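Local coordinates for protein rhamnonate dehydratase (Gibberella zeae PH-1, PDB 3FXG) that probably dehydrates the sugar acid rhamnonate, as a magnesium-binding member of the enolase superfamily built from a capping domain and a TIM-type barrel, at residues H94-F97 and E98-I102; L140-L143 and L144-R148; I336-P339 and N340-F343; P358-G361 and D362-D366. All coordinates share one frame; numbering follows the deposited sequence.

In the fold
Interactions 1 and 2 lie on neighbouring helices of the N-terminal capping domain, 86-101 and 128-148, their centres about 19 Å apart; interactions 3 and 4 are loop contacts of the barrel domain, on the chain before and after strand 344-347. The first is partly buried and polar along one side, where a second subunit binds Arg99 and His96. The second is a buried contact along a regular helix, with one salt bridge among aliphatic packing. Interaction 3, also largely buried, relies on a bridging water and a van der Waals contact. Interaction 4 sets two buried phenylalanines against the exposed Asp362, and both it and interaction 2 reach strand 78-84 of the capping domain.

Interaction 1. Residues H94-F97 and E98-I102; sequences HQHF and ERFLI
Around His94 and Glu98 the backbone is the last part of helix 86-101, where a wider pi-type turn at 94-97 gives way to weakly bonded turns, with Phe100 N bound to Phe97 O at 3.0 Å. The helix belongs to the N-terminal capping domain of the enolase superfamily, and this irregular end carries contacts to a second subunit. On one side His94 and Glu98, one turn apart, form a histidine-carboxylate hydrogen bond: His94 ND1 gives its proton to Glu98 OE1 at 2.8 Å, nearly straight at 168°. The oxygen sits in the imidazole plane, while the carboxylate is turned 75° from the ring. Glu98 reaches there with an extended chain, its CG anti to the backbone N (chi1 -171°). The other ring nitrogen, His94 NE2, is bound to Ser16 OG, so both ends of the imidazole fix its rotation.

Arg99 folds back over the preceding turn. Bent at its third torsion, it brings NH2 to Gln95 O at 2.9 Å, in the guanidinium plane, and NE to a weak bond with His96 O. NH1 binds Ser58 O of the second subunit, and His96 is held between Tyr123 OH and Trp59 O of that subunit. The Phe100 ring lies oblique to that of His96, centroids 5.9 Å apart, and meets Tyr52 of the second subunit edge-to-face. Where the backbone opens, a water accepts from Arg99 N at 3.0 Å and lies 3.1 Å from His94 O, to which it can donate.

Interaction 2. Residues L140-L143 and L144-R148; sequences LWDL and LGKVR
Asp142 and Lys146 make an i to i+4 salt bridge within helix 128-148 of the capping domain, a buried local contact flanked by aliphatic and aromatic packing. Lys146 NZ comes to 2.7 Å from Asp142 OD2, on the syn side and 22° out of the carboxylate plane. The lysine chain is extended from CG onward, and with CG beside the backbone N (chi1 -75°) it runs back toward the preceding turn; its CE passes 3.2 Å from the same oxygen, Asp142 OD2. The aspartate has further partners: OD1 takes the backbone N of Phe385 and OD2 also takes that of Phe80, so both oxygens are occupied and the carboxylate is fixed in rotation. Phe80 adds a cation-pi contact to Lys146. Together these partners would probably favour the charged forms of both residues.

Around the helix from this pair, Leu144 CD1 sits over one face of the Trp141 indole, near its rim, 4.1 Å from CE3. The indole is held by a hydrogen bond from NE1 to Thr306 OG1, a residue of the barrel domain. Leu143 and Val147 lie side by side, pointing the same way, with Leu143 CD1 3.9 Å from Val147 CG2; Leu143 also packs on Ile71 and Ala73 of strand 66-73. Beneath all of this the backbone bonds are regular, among them Gly145 N to Trp141 O at 3.0 Å and Val147 N to Leu143 O at 2.9 Å. Such i to i+3 and i to i+4 pairs are typical of an alpha-helix, here one that packs between the capping-domain sheet and the barrel domain.

Interaction 3. Residues I336-P339 and N340-F343; sequences ISQP and NTPF
Gln338 and Thr341 meet across a turn in the loop between helix 329-335 and strand 344-347, and the apolar part comes first. Thr341 CG2 packs on Gln338 CB at 3.7 Å, the two side chains crossing at an angle, while Thr341 OG1 lies 3.4 Å from the same carbon, Gln338 CB. Pro339 and Asn340 run alongside each other and point the same way, with Asn340 OD1 3.9 Å from Pro339 CG.

The polar part goes through a water, which donates to Gln338 O at 2.7 Å and accepts from Thr341 N at 3.2 Å, joining the two limbs of the turn. This segment leads into strand 344-347, part of the barrel domain of the enolase superfamily, and Thr160 OG1 provides a direct partner for Gln338 O.

Further hydrogen bonds to neighbouring parts of the barrel domain hold Thr341 and Asn340. Thr341 OG1, set between its backbone N and carbonyl carbon (chi1 48°), is bonded to Gln335 O at the end of the preceding helix. Asn340 ND2 reaches two carbonyls, Ala312 O in helix 305-316 and Val320 O just beyond it, which hold the amide in place. On the outer side, Pro339 packs on Glu114 of the third subunit.

Interaction 4. Residues P358-G361 and D362-D366; sequences PVFG and DLFID
Phe360 and Phe364 form the tight side of this contact, with Phe360 CD2 only 3.5 Å from Phe364 CE2. Phe360 CD2 lies at the edge of the Phe364 ring, near its plane; the rings themselves are set obliquely, centroids 5.8 Å apart and planes at 79°. In both residues CG lies beside the backbone N, and the two side chains converge although the backbone turns between them. Val359 CG2 sits 3.3 Å above the centre of the Phe360 ring, and Leu363 CG covers one face of Phe364. Thr82 of strand 78-84 touches Phe360, Leu363 and Phe364, so the cluster packs barrel-domain loop against capping-domain sheet.

The chain reverses here through a type I beta turn from Pro358 to Gly361, closed by a weak bond from Gly361 N to Pro358 O at 3.3 Å. Gly361 then takes a positive phi of 63°, a conformation that favours glycine, and a second weak bond follows from Leu363 N to Phe360 O at 3.4 Å.

The looser side is at Asp362, an exposed residue whose CB lies 3.6 Å from Gly361 C and whose side chain also touches Ser24. Its backbone is better tied down: Asp362 O accepts from Asn390 ND2.

Interaction 1. Residues H94-F97 and E98-I102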
loop_
_atom_site.group_PDB
_atom_site.type_symbol
_atom_site.label_atom_id
_atom_site.label_comp_id
_atom_site.label_asym_id
_atom_site.label_seq_id
_atom_site.Cartn_x
_atom_site.Cartn_y
_atom_site.Cartn_z
ATOM N N HIS A 94 23.832 -4.068 -40.457
ATOM C CA HIS A 94 24.856 -3.285 -41.139
ATOM C C HIS A 94 24.701 -1.776 -41.062
ATOM O O HIS A 94 25.686 -1.061 -40.899
ATOM C CB HIS A 94 24.933 -3.722 -42.603
ATOM C CG HIS A 94 25.286 -5.167 -42.773
ATOM N ND1 HIS A 94 26.549 -5.659 -42.519
ATOM C CD2 HIS A 94 24.527 -6.236 -43.111
ATOM C CE1 HIS A 94 26.552 -6.969 -42.692
ATOM N NE2 HIS A 94 25.337 -7.344 -43.051
ATOM N N GLN A 95 23.476 -1.280 -41.172
ATOM C CA GLN A 95 23.267 0.161 -41.121
ATOM C C GLN A 95 23.472 0.765 -39.732
ATOM O O GLN A 95 23.968 1.885 -39.604
ATOM C CB GLN A 95 21.870 0.511 -41.636
ATOM C CG GLN A 95 21.682 0.287 -43.130
ATOM C CD GLN A 95 22.628 1.129 -43.969
ATOM O OE1 GLN A 95 23.603 0.623 -44.527
ATOM N NE2 GLN A 95 22.351 2.423 -44.051
ATOM N N HIS A 96 23.114 0.028 -38.687
ATOM C CA HIS A 96 23.266 0.573 -37.346
ATOM C C HIS A 96 24.316 -0.068 -36.443
ATOM O O HIS A 96 25.224 0.605 -35.956
ATOM C CB HIS A 96 21.912 0.547 -36.622
ATOM C CG HIS A 96 21.854 1.431 -35.413
ATOM N ND1 HIS A 96 20.756 1.482 -34.581
ATOM C CD2 HIS A 96 22.748 2.314 -34.908
ATOM C CE1 HIS A 96 20.976 2.358 -33.617
ATOM N NE2 HIS A 96 22.177 2.877 -33.792
ATOM N N PHE A 97 24.209 -1.373 -36.234
ATOM C CA PHE A 97 25.103 -2.053 -35.308
ATOM C C PHE A 97 26.541 -2.363 -35.712
ATOM O O PHE A 97 27.411 -2.446 -34.846
ATOM C CB PHE A 97 24.399 -3.317 -34.803
ATOM C CG PHE A 97 23.038 -3.041 -34.229
ATOM C CD1 PHE A 97 22.891 -2.168 -33.152
ATOM C CD2 PHE A 97 21.897 -3.601 -34.797
ATOM C CE1 PHE A 97 21.627 -1.855 -32.652
ATOM C CE2 PHE A 97 20.629 -3.294 -34.306
ATOM C CZ PHE A 97 20.493 -2.417 -33.231
ATOM N N GLU A 98 26.812 -2.507 -37.005
ATOM C CA GLU A 98 28.174 -2.825 -37.432
ATOM C C GLU A 98 29.219 -1.850 -36.885
ATOM O O GLU A 98 30.330 -2.254 -36.541
ATOM C CB GLU A 98 28.265 -2.869 -38.961
ATOM C CG GLU A 98 29.596 -3.411 -39.468
ATOM C CD GLU A 98 29.613 -3.656 -40.969
ATOM O OE1 GLU A 98 28.538 -3.910 -41.555
ATOM O OE2 GLU A 98 30.709 -3.613 -41.562
ATOM N N ARG A 99 28.854 -0.576 -36.785
ATOM C CA ARG A 99 29.772 0.453 -36.297
ATOM C C ARG A 99 30.336 0.194 -34.899
ATOM O O ARG A 99 31.436 0.640 -34.580
ATOM C CB ARG A 99 29.081 1.822 -36.309
ATOM C CG ARG A 99 28.037 2.024 -35.211
ATOM C CD ARG A 99 27.284 3.339 -35.414
ATOM N NE ARG A 99 26.400 3.279 -36.578
ATOM C CZ ARG A 99 25.866 4.342 -37.172
ATOM N NH1 ARG A 99 26.127 5.562 -36.718
ATOM N NH2 ARG A 99 25.071 4.188 -38.222
ATOM N N PHE A 100 29.585 -0.514 -34.062
ATOM C CA PHE A 100 30.039 -0.790 -32.700
ATOM C C PHE A 100 30.908 -2.038 -32.612
ATOM O O PHE A 100 31.652 -2.221 -31.646
ATOM C CB PHE A 100 28.833 -0.980 -31.778
ATOM C CG PHE A 100 27.860 0.157 -31.813
ATOM C CD1 PHE A 100 28.179 1.379 -31.234
ATOM C CD2 PHE A 100 26.627 0.013 -32.441
ATOM C CE1 PHE A 100 27.283 2.445 -31.280
ATOM C CE2 PHE A 100 25.725 1.073 -32.494
ATOM C CZ PHE A 100 26.055 2.292 -31.912
ATOM N N LEU A 101 30.823 -2.882 -33.631
ATOM C CA LEU A 101 31.548 -4.146 -33.635
ATOM C C LEU A 101 32.924 -4.186 -34.288
ATOM O O LEU A 101 33.848 -4.781 -33.739
ATOM C CB LEU A 101 30.666 -5.215 -34.280
ATOM C CG LEU A 101 29.244 -5.311 -33.722
ATOM C CD1 LEU A 101 28.413 -6.228 -34.601
ATOM C CD2 LEU A 101 29.284 -5.811 -32.285
ATOM N N ILE A 102 33.065 -3.577 -35.461
ATOM C CA ILE A 102 34.347 -3.618 -36.159
ATOM C C ILE A 102 35.498 -3.059 -35.330
ATOM O O ILE A 102 35.439 -1.930 -34.845
ATOM C CB ILE A 102 34.287 -2.860 -37.508
ATOM C CG1 ILE A 102 33.095 -3.348 -38.340
ATOM C CG2 ILE A 102 35.582 -3.087 -38.284
ATOM C CD1 ILE A 102 33.074 -4.845 -38.581
HETATM O O HOH W 1 26.886 0.695 -38.689
#

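Interaction 2. Residues L140-L143 and L144-R148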
loop_
_atom_site.group_PDB
_atom_site.type_symbol
_atom_site.label_atom_id
_atom_site.label_comp_id
_atom_site.label_asym_id
_atom_site.label_seq_id
_atom_site.Cartn_x
_atom_site.Cartn_y
_atom_site.Cartn_z
ATOM N N LEU A 140 28.583 -13.488 -31.109
ATOM C CA LEU A 140 29.771 -13.104 -30.361
ATOM C C LEU A 140 30.151 -14.231 -29.410
ATOM O O LEU A 140 31.324 -14.593 -29.308
ATOM C CB LEU A 140 29.523 -11.813 -29.570
ATOM C CG LEU A 140 29.570 -10.497 -30.351
ATOM C CD1 LEU A 140 29.157 -9.348 -29.440
ATOM C CD2 LEU A 140 30.983 -10.267 -30.891
ATOM N N TRP A 141 29.162 -14.794 -28.718
ATOM C CA TRP A 141 29.443 -15.884 -27.791
ATOM C C TRP A 141 29.951 -17.118 -28.523
ATOM O O TRP A 141 30.841 -17.806 -28.030
ATOM C CB TRP A 141 28.203 -16.228 -26.961
ATOM C CG TRP A 141 28.020 -15.289 -25.796
ATOM C CD1 TRP A 141 27.161 -14.229 -25.716
ATOM C CD2 TRP A 141 28.745 -15.313 -24.563
ATOM N NE1 TRP A 141 27.304 -13.592 -24.504
ATOM C CE2 TRP A 141 28.271 -14.236 -23.777
ATOM C CE3 TRP A 141 29.750 -16.139 -24.043
ATOM C CZ2 TRP A 141 28.767 -13.967 -22.499
ATOM C CZ3 TRP A 141 30.246 -15.871 -22.772
ATOM C CH2 TRP A 141 29.751 -14.792 -22.013
ATOM N N ASP A 142 29.393 -17.391 -29.701
ATOM C CA ASP A 142 29.825 -18.537 -30.499
ATOM C C ASP A 142 31.301 -18.334 -30.845
ATOM O O ASP A 142 32.104 -19.262 -30.759
ATOM C CB ASP A 142 28.986 -18.634 -31.783
ATOM C CG ASP A 142 29.260 -19.911 -32.575
ATOM O OD1 ASP A 142 29.143 -21.017 -32.002
ATOM O OD2 ASP A 142 29.580 -19.807 -33.780
ATOM N N LEU A 143 31.650 -17.109 -31.227
ATOM C CA LEU A 143 33.024 -16.763 -31.572
ATOM C C LEU A 143 33.959 -16.939 -30.375
ATOM O O LEU A 143 35.056 -17.486 -30.506
ATOM C CB LEU A 143 33.087 -15.312 -32.066
ATOM C CG LEU A 143 34.471 -14.689 -32.273
ATOM C CD1 LEU A 143 35.230 -15.458 -33.348
ATOM C CD2 LEU A 143 34.313 -13.226 -32.668
ATOM N N LEU A 144 33.526 -16.473 -29.206
ATOM C CA LEU A 144 34.339 -16.593 -28.002
ATOM C C LEU A 144 34.620 -18.053 -27.671
ATOM O O LEU A 144 35.742 -18.412 -27.306
ATOM C CB LEU A 144 33.645 -15.913 -26.814
ATOM C CG LEU A 144 33.541 -14.385 -26.878
ATOM C CD1 LEU A 144 32.775 -13.871 -25.665
ATOM C CD2 LEU A 144 34.940 -13.773 -26.928
ATOM N N GLY A 145 33.601 -18.896 -27.798
ATOM C CA GLY A 145 33.784 -20.305 -27.514
ATOM C C GLY A 145 34.747 -20.945 -28.500
ATOM O O GLY A 145 35.565 -21.785 -28.126
ATOM N N LYS A 146 34.658 -20.541 -29.764
ATOM C CA LYS A 146 35.529 -21.096 -30.793
ATOM C C LYS A 146 36.978 -20.664 -30.623
ATOM O O LYS A 146 37.893 -21.469 -30.798
ATOM C CB LYS A 146 35.002 -20.721 -32.183
ATOM C CG LYS A 146 33.785 -21.548 -32.557
ATOM C CD LYS A 146 33.084 -21.064 -33.807
ATOM C CE LYS A 146 31.915 -21.986 -34.125
ATOM N NZ LYS A 146 31.093 -21.508 -35.270
ATOM N N VAL A 147 37.196 -19.403 -30.263
ATOM C CA VAL A 147 38.557 -18.923 -30.062
ATOM C C VAL A 147 39.224 -19.651 -28.895
ATOM O O VAL A 147 40.394 -20.025 -28.978
ATOM C CB VAL A 147 38.587 -17.401 -29.798
ATOM C CG1 VAL A 147 40.006 -16.960 -29.436
ATOM C CG2 VAL A 147 38.113 -16.654 -31.042
ATOM N N ARG A 148 38.475 -19.866 -27.816
ATOM C CA ARG A 148 39.007 -20.552 -26.639
ATOM C C ARG A 148 38.882 -22.067 -26.728
ATOM O O ARG A 148 39.384 -22.786 -25.867
ATOM C CB ARG A 148 38.289 -20.071 -25.378
ATOM C CG ARG A 148 38.575 -18.625 -25.030
ATOM C CD ARG A 148 37.747 -18.174 -23.857
ATOM N NE ARG A 148 38.088 -16.813 -23.462
ATOM C CZ ARG A 148 37.207 -15.938 -22.994
ATOM N NH1 ARG A 148 35.932 -16.287 -22.870
ATOM N NH2 ARG A 148 37.600 -14.722 -22.651
#

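Interaction 3. Residues I336-P339 and N340-F343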
loop_
_atom_site.group_PDB
_atom_site.type_symbol
_atom_site.label_atom_id
_atom_site.label_comp_id
_atom_site.label_asym_id
_atom_site.label_seq_id
_atom_site.Cartn_x
_atom_site.Cartn_y
_atom_site.Cartn_z
ATOM N N ILE A 336 21.715 -25.260 -18.753
ATOM C CA ILE A 336 22.599 -26.197 -18.073
ATOM C C ILE A 336 23.574 -25.516 -17.109
ATOM O O ILE A 336 24.191 -26.181 -16.280
ATOM C CB ILE A 336 23.417 -27.005 -19.116
ATOM C CG1 ILE A 336 23.902 -28.322 -18.512
ATOM C CG2 ILE A 336 24.605 -26.184 -19.597
ATOM C CD1 ILE A 336 22.789 -29.318 -18.275
ATOM N N SER A 337 23.677 -24.191 -17.188
ATOM C CA SER A 337 24.647 -23.459 -16.376
ATOM C C SER A 337 24.207 -22.582 -15.210
ATOM O O SER A 337 25.056 -22.123 -14.442
ATOM C CB SER A 337 25.497 -22.592 -17.302
ATOM O OG SER A 337 24.689 -21.604 -17.919
ATOM N N GLN A 338 22.912 -22.340 -15.058
ATOM C CA GLN A 338 22.452 -21.466 -13.987
ATOM C C GLN A 338 21.833 -22.187 -12.792
ATOM O O GLN A 338 21.458 -23.359 -12.877
ATOM C CB GLN A 338 21.457 -20.447 -14.552
ATOM C CG GLN A 338 21.982 -19.681 -15.762
ATOM C CD GLN A 338 23.203 -18.832 -15.443
ATOM O OE1 GLN A 338 24.290 -19.057 -15.977
ATOM N NE2 GLN A 338 23.027 -17.851 -14.570
ATOM N N PRO A 339 21.733 -21.493 -11.649
ATOM C CA PRO A 339 21.148 -22.117 -10.463
ATOM C C PRO A 339 19.624 -22.197 -10.500
ATOM O O PRO A 339 19.034 -23.051 -9.837
ATOM C CB PRO A 339 21.652 -21.229 -9.327
ATOM C CG PRO A 339 21.729 -19.877 -9.976
ATOM C CD PRO A 339 22.361 -20.202 -11.308
ATOM N N ASN A 340 18.995 -21.323 -11.282
ATOM C CA ASN A 340 17.534 -21.279 -11.362
ATOM C C ASN A 340 16.948 -21.554 -12.752
ATOM O O ASN A 340 16.010 -20.884 -13.182
ATOM C CB ASN A 340 17.041 -19.917 -10.862
ATOM C CG ASN A 340 17.551 -18.765 -11.709
ATOM O OD1 ASN A 340 18.687 -18.788 -12.190
ATOM N ND2 ASN A 340 16.721 -17.738 -11.880
ATOM N N THR A 341 17.500 -22.547 -13.443
ATOM C CA THR A 341 17.035 -22.926 -14.779
ATOM C C THR A 341 16.857 -24.444 -14.739
ATOM O O THR A 341 17.682 -25.191 -15.261
ATOM C CB THR A 341 18.078 -22.519 -15.840
ATOM O OG1 THR A 341 19.382 -22.952 -15.425
ATOM C CG2 THR A 341 18.094 -21.004 -16.007
ATOM N N PRO A 342 15.754 -24.908 -14.122
ATOM C CA PRO A 342 15.344 -26.304 -13.915
ATOM C C PRO A 342 15.147 -27.251 -15.093
ATOM O O PRO A 342 15.443 -28.441 -14.986
ATOM C CB PRO A 342 14.074 -26.160 -13.083
ATOM C CG PRO A 342 13.464 -24.931 -13.646
ATOM C CD PRO A 342 14.658 -23.995 -13.738
ATOM N N PHE A 343 14.626 -26.748 -16.201
ATOM C CA PHE A 343 14.402 -27.608 -17.349
ATOM C C PHE A 343 14.299 -26.814 -18.629
ATOM O O PHE A 343 14.459 -25.594 -18.632
ATOM C CB PHE A 343 13.151 -28.463 -17.132
ATOM C CG PHE A 343 11.984 -27.700 -16.571
ATOM C CD1 PHE A 343 11.201 -26.896 -17.390
ATOM C CD2 PHE A 343 11.679 -27.777 -15.217
ATOM C CE1 PHE A 343 10.126 -26.174 -16.864
ATOM C CE2 PHE A 343 10.607 -27.058 -14.682
ATOM C CZ PHE A 343 9.832 -26.254 -15.512
HETATM O O HOH W 2 19.349 -24.977 -12.597
#

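Interaction 4. Residues P358-G361 and D362-D366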
loop_
_atom_site.group_PDB
_atom_site.type_symbol
_atom_site.label_atom_id
_atom_site.label_comp_id
_atom_site.label_asym_id
_atom_site.label_seq_id
_atom_site.Cartn_x
_atom_site.Cartn_y
_atom_site.Cartn_z
ATOM N N PRO A 358 15.118 -31.234 -35.880
ATOM C CA PRO A 358 15.944 -30.049 -35.604
ATOM C C PRO A 358 15.115 -28.770 -35.513
ATOM O O PRO A 358 14.228 -28.541 -36.331
ATOM C CB PRO A 358 16.911 -30.025 -36.783
ATOM C CG PRO A 358 17.087 -31.482 -37.094
ATOM C CD PRO A 358 15.669 -32.005 -37.009
ATOM N N VAL A 359 15.410 -27.938 -34.517
ATOM C CA VAL A 359 14.677 -26.688 -34.337
ATOM C C VAL A 359 14.946 -25.724 -35.487
ATOM O O VAL A 359 14.051 -25.000 -35.924
ATOM C CB VAL A 359 15.058 -25.983 -33.011
ATOM C CG1 VAL A 359 14.850 -26.926 -31.833
ATOM C CG2 VAL A 359 16.495 -25.507 -33.066
ATOM N N PHE A 360 16.180 -25.719 -35.981
ATOM C CA PHE A 360 16.555 -24.826 -37.070
ATOM C C PHE A 360 16.559 -25.522 -38.428
ATOM O O PHE A 360 17.150 -25.027 -39.389
ATOM C CB PHE A 360 17.927 -24.204 -36.787
ATOM C CG PHE A 360 17.997 -23.462 -35.478
ATOM C CD1 PHE A 360 17.076 -22.460 -35.178
ATOM C CD2 PHE A 360 18.983 -23.761 -34.544
ATOM C CE1 PHE A 360 17.136 -21.768 -33.967
ATOM C CE2 PHE A 360 19.052 -23.075 -33.329
ATOM C CZ PHE A 360 18.127 -22.076 -33.040
ATOM N N GLY A 361 15.892 -26.671 -38.506
ATOM C CA GLY A 361 15.817 -27.397 -39.762
ATOM C C GLY A 361 17.142 -27.890 -40.313
ATOM O O GLY A 361 18.001 -28.351 -39.561
ATOM N N ASP A 362 17.315 -27.782 -41.629
ATOM C CA ASP A 362 18.537 -28.246 -42.278
ATOM C C ASP A 362 19.653 -27.207 -42.376
ATOM O O ASP A 362 20.610 -27.390 -43.126
ATOM C CB ASP A 362 18.209 -28.788 -43.674
ATOM C CG ASP A 362 17.766 -27.703 -44.638
ATOM O OD1 ASP A 362 17.385 -26.604 -44.180
ATOM O OD2 ASP A 362 17.791 -27.955 -45.861
ATOM N N LEU A 363 19.539 -26.124 -41.615
ATOM C CA LEU A 363 20.566 -25.086 -41.634
ATOM C C LEU A 363 21.872 -25.644 -41.069
ATOM O O LEU A 363 22.956 -25.328 -41.556
ATOM C CB LEU A 363 20.124 -23.875 -40.806
ATOM C CG LEU A 363 21.129 -22.723 -40.685
ATOM C CD1 LEU A 363 21.480 -22.188 -42.061
ATOM C CD2 LEU A 363 20.536 -21.618 -39.823
ATOM N N PHE A 364 21.757 -26.475 -40.038
ATOM C CA PHE A 364 22.919 -27.085 -39.397
ATOM C C PHE A 364 22.877 -28.598 -39.587
ATOM O O PHE A 364 21.816 -29.165 -39.854
ATOM C CB PHE A 364 22.928 -26.742 -37.905
ATOM C CG PHE A 364 22.867 -25.265 -37.629
ATOM C CD1 PHE A 364 23.904 -24.428 -38.025
ATOM C CD2 PHE A 364 21.757 -24.707 -37.004
ATOM C CE1 PHE A 364 23.840 -23.054 -37.802
ATOM C CE2 PHE A 364 21.681 -23.331 -36.776
ATOM C CZ PHE A 364 22.725 -22.505 -37.177
ATOM N N ILE A 365 24.025 -29.252 -39.442
ATOM C CA ILE A 365 24.088 -30.700 -39.622
ATOM C C ILE A 365 24.216 -31.495 -38.324
ATOM O O ILE A 365 24.055 -32.717 -38.327
ATOM C CB ILE A 365 25.278 -31.097 -40.521
ATOM C CG1 ILE A 365 26.591 -30.720 -39.840
ATOM C CG2 ILE A 365 25.177 -30.403 -41.866
ATOM C CD1 ILE A 365 27.827 -31.015 -40.671
ATOM N N ASP A 366 24.490 -30.809 -37.219
ATOM C CA ASP A 366 24.685 -31.493 -35.944
ATOM C C ASP A 366 23.956 -30.910 -34.734
ATOM O O ASP A 366 24.496 -30.905 -33.626
ATOM C CB ASP A 366 26.180 -31.548 -35.635
ATOM C CG ASP A 366 26.848 -30.193 -35.767
ATOM O OD1 ASP A 366 26.124 -29.183 -35.928
ATOM O OD2 ASP A 366 28.095 -30.136 -35.707
#